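Local structure of 6-carboxyhexanoate--coa ligase (Bacillus subtilis, 5FLG) at residues Val189-Trp194 against Arg228-Asp233. The protein belongs to the 6-carboxyhexanoate--CoA ligase family and is modelled here with phosphoaminophosphonic acid-adenylate ester, pimelic acid and magnesium. Numbering follows the deposited sequence.
Sequences VAELCW and RVFFID. With ANP (phosphoaminophosphonic acid-adenylate ester), chain D.
Glu191 OE2 takes the NE hydrogen of Arg228 in a short salt bridge (2.6 Å), the acceptor lying close to the guanidinium plane and the carboxylate turned 26° from it. Tyr204 OH hydrogen-bonds Arg228 NH2 and, weakly, the same oxygen. With CG anti to the backbone N (chi1 169°) and an extended chain, Glu191 runs alongside Phe230; its CD lies 3.6 Å from Phe230 CE1, the carboxylate nearly perpendicular to the ring. Cys193 SG sits over the centre of one guanidinium face, 3.5 Å from Arg228 CZ. Arg228, bent at chi2 (70°), directs NH1 to ANP O4' (2.9 Å); all three guanidinium nitrogens thus have a partner. Helix 170-184 packs on Glu191 and Phe230. Across the sheet, Ala190 pairs with Phe231 and Leu192 with Val229; Ala190, Leu192 and Phe231 pack against helix 89-102, and Leu192 CB meets the Phe231 ring edge. Leu192 and Val229 exchange two backbone bonds, whereas Phe231 O accepts from Val189 N (2.9 Å) and Phe231 N donates to Ala190 O (2.7 Å). The antiparallel pair, central in a mixed sheet, ends in a classic beta bulge, and its Cys193-Arg228 end lines the ANP and pimelic acid pockets.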
loop_
_atom_site.group_PDB
_atom_site.type_symbol
_atom_site.label_atom_id
_atom_site.label_comp_id
_atom_site.label_asym_id
_atom_site.label_seq_id
_atom_site.Cartn_x
_atom_site.Cartn_y
_atom_site.Cartn_z
ATOM N N VAL A 189 -23.036 6.328 21.338
ATOM C CA VAL A 189 -23.885 5.759 22.371
ATOM C C VAL A 189 -23.782 4.227 22.331
ATOM O O VAL A 189 -23.891 3.563 23.335
ATOM C CB VAL A 189 -25.344 6.180 22.131
ATOM C CG1 VAL A 189 -26.301 5.432 23.058
ATOM C CG2 VAL A 189 -25.496 7.690 22.317
ATOM N N ALA A 190 -23.673 3.669 21.146
ATOM C CA ALA A 190 -23.642 2.217 21.024
ATOM C C ALA A 190 -23.189 1.758 19.655
ATOM O O ALA A 190 -23.240 2.515 18.666
ATOM C CB ALA A 190 -25.009 1.654 21.345
ATOM N N GLU A 191 -22.679 0.515 19.616
ATOM C CA GLU A 191 -22.172 -0.081 18.382
ATOM C C GLU A 191 -22.842 -1.449 18.225
ATOM O O GLU A 191 -23.135 -2.112 19.202
ATOM C CB GLU A 191 -20.652 -0.224 18.390
ATOM C CG GLU A 191 -20.139 -1.086 17.221
ATOM C CD GLU A 191 -18.632 -1.433 17.266
ATOM O OE1 GLU A 191 -17.934 -1.175 18.283
ATOM O OE2 GLU A 191 -18.141 -2.019 16.263
ATOM N N LEU A 192 -23.289 -1.741 17.009
ATOM C CA LEU A 192 -23.801 -3.036 16.672
ATOM C C LEU A 192 -22.912 -3.635 15.590
ATOM O O LEU A 192 -22.606 -2.977 14.597
ATOM C CB LEU A 192 -25.217 -2.881 16.169
ATOM C CG LEU A 192 -25.891 -4.092 15.549
ATOM C CD1 LEU A 192 -26.190 -5.181 16.578
ATOM C CD2 LEU A 192 -27.152 -3.612 14.869
ATOM N N CYS A 193 -22.522 -4.893 15.773
ATOM C CA CYS A 193 -21.550 -5.509 14.900
ATOM C C CYS A 193 -21.811 -6.996 14.707
ATOM O O CYS A 193 -22.121 -7.717 15.665
ATOM C CB CYS A 193 -20.151 -5.335 15.459
ATOM S SG CYS A 193 -18.910 -6.388 14.617
ATOM N N TRP A 194 -21.716 -7.458 13.465
ATOM C CA TRP A 194 -21.389 -8.874 13.221
ATOM C C TRP A 194 -20.626 -9.027 11.923
ATOM O O TRP A 194 -20.455 -8.071 11.171
ATOM C CB TRP A 194 -22.646 -9.773 13.308
ATOM C CG TRP A 194 -23.700 -9.526 12.247
ATOM C CD1 TRP A 194 -23.805 -10.147 11.031
ATOM C CD2 TRP A 194 -24.829 -8.650 12.342
ATOM N NE1 TRP A 194 -24.856 -9.602 10.318
ATOM C CE2 TRP A 194 -25.559 -8.770 11.141
ATOM C CE3 TRP A 194 -25.303 -7.784 13.335
ATOM C CZ2 TRP A 194 -26.687 -7.992 10.874
ATOM C CZ3 TRP A 194 -26.447 -7.070 13.096
ATOM C CH2 TRP A 194 -27.128 -7.170 11.879
ATOM N N ARG A 228 -21.717 -3.171 10.749
ATOM C CA ARG A 228 -21.014 -2.352 11.682
ATOM C C ARG A 228 -21.739 -0.990 11.672
ATOM O O ARG A 228 -21.573 -0.209 10.751
ATOM C CB ARG A 228 -19.555 -2.201 11.248
ATOM C CG ARG A 228 -18.575 -1.939 12.377
ATOM C CD ARG A 228 -18.451 -3.181 13.203
ATOM N NE ARG A 228 -17.311 -3.247 14.114
ATOM C CZ ARG A 228 -16.319 -4.122 14.006
ATOM N NH1 ARG A 228 -16.100 -4.766 12.852
ATOM N NH2 ARG A 228 -15.567 -4.377 15.054
ATOM N N VAL A 229 -22.470 -0.710 12.728
ATOM C CA VAL A 229 -23.190 0.566 12.866
ATOM C C VAL A 229 -22.826 1.204 14.197
ATOM O O VAL A 229 -22.869 0.532 15.245
ATOM C CB VAL A 229 -24.721 0.346 12.861
ATOM C CG1 VAL A 229 -25.453 1.673 12.971
ATOM C CG2 VAL A 229 -25.145 -0.362 11.586
ATOM N N PHE A 230 -22.593 2.527 14.160
ATOM C CA PHE A 230 -22.342 3.299 15.356
ATOM C C PHE A 230 -23.523 4.240 15.540
ATOM O O PHE A 230 -23.764 5.080 14.692
ATOM C CB PHE A 230 -21.070 4.164 15.216
ATOM C CG PHE A 230 -19.812 3.392 14.929
ATOM C CD1 PHE A 230 -19.705 2.057 15.274
ATOM C CD2 PHE A 230 -18.703 4.030 14.421
ATOM C CE1 PHE A 230 -18.551 1.347 14.976
ATOM C CE2 PHE A 230 -17.521 3.330 14.170
ATOM C CZ PHE A 230 -17.459 1.974 14.445
ATOM N N PHE A 231 -24.187 4.136 16.670
ATOM C CA PHE A 231 -25.310 4.985 16.962
ATOM C C PHE A 231 -24.799 6.251 17.625
ATOM O O PHE A 231 -24.142 6.198 18.677
ATOM C CB PHE A 231 -26.281 4.236 17.860
ATOM C CG PHE A 231 -26.977 3.084 17.176
ATOM C CD1 PHE A 231 -28.155 3.284 16.485
ATOM C CD2 PHE A 231 -26.431 1.798 17.201
ATOM C CE1 PHE A 231 -28.792 2.232 15.857
ATOM C CE2 PHE A 231 -27.046 0.743 16.553
ATOM C CZ PHE A 231 -28.228 0.960 15.875
ATOM N N ILE A 232 -24.960 7.366 16.923
ATOM C CA ILE A 232 -24.339 8.642 17.302
ATOM C C ILE A 232 -25.322 9.651 17.908
ATOM O O ILE A 232 -26.427 9.855 17.398
ATOM C CB ILE A 232 -23.726 9.338 16.078
ATOM C CG1 ILE A 232 -22.751 8.406 15.384
ATOM C CG2 ILE A 232 -23.071 10.654 16.468
ATOM C CD1 ILE A 232 -21.516 8.070 16.191
ATOM N N ASP A 233 -24.902 10.257 19.010
ATOM C CA ASP A 233 -25.634 11.320 19.665
ATOM C C ASP A 233 -24.710 12.515 19.845
ATOM O O ASP A 233 -23.969 12.592 20.827
ATOM C CB ASP A 233 -26.106 10.873 21.040
ATOM C CG ASP A 233 -26.623 12.045 21.887
ATOM O OD1 ASP A 233 -26.579 13.203 21.408
ATOM O OD2 ASP A 233 -27.071 11.810 23.028
HETATM P PG ANP D . -11.362 -9.139 8.074
HETATM O O1G ANP D . -10.159 -9.567 7.279
HETATM O O2G ANP D . -12.458 -10.169 8.056
HETATM O O3G ANP D . -11.090 -8.656 9.462
HETATM P PB ANP D . -12.861 -6.576 7.958
HETATM O O1B ANP D . -12.097 -6.118 9.149
HETATM O O2B ANP D . -13.241 -5.691 6.830
HETATM N N3B ANP D . -11.940 -7.808 7.170
HETATM P PA ANP D . -14.554 -7.820 9.925
HETATM O O1A ANP D . -15.306 -9.069 9.914
HETATM O O2A ANP D . -13.364 -7.592 10.813
HETATM O O3A ANP D . -14.205 -7.346 8.427
HETATM O "O5'" ANP D . -15.687 -6.677 10.292
HETATM C "C5'" ANP D . -17.021 -6.845 9.903
HETATM C "C4'" ANP D . -17.545 -5.537 9.306
HETATM O "O4'" ANP D . -17.359 -4.486 10.262
HETATM C "C3'" ANP D . -16.782 -5.132 8.054
HETATM O "O3'" ANP D . -17.414 -5.618 6.876
HETATM C "C2'" ANP D . -16.873 -3.634 8.084
HETATM O "O2'" ANP D . -18.159 -3.245 7.598
HETATM C "C1'" ANP D . -16.813 -3.362 9.560
HETATM N N9 ANP D . -15.422 -3.077 9.930
HETATM C C8 ANP D . -14.373 -3.966 10.051
HETATM N N7 ANP D . -13.268 -3.322 10.493
HETATM C C5 ANP D . -13.603 -2.001 10.614
HETATM C C6 ANP D . -12.929 -0.746 10.985
HETATM N N6 ANP D . -11.633 -0.709 11.308
HETATM N N1 ANP D . -13.646 0.399 11.002
HETATM C C2 ANP D . -14.937 0.413 10.651
HETATM N N3 ANP D . -15.658 -0.684 10.364
HETATM C C4 ANP D . -15.011 -1.865 10.227
#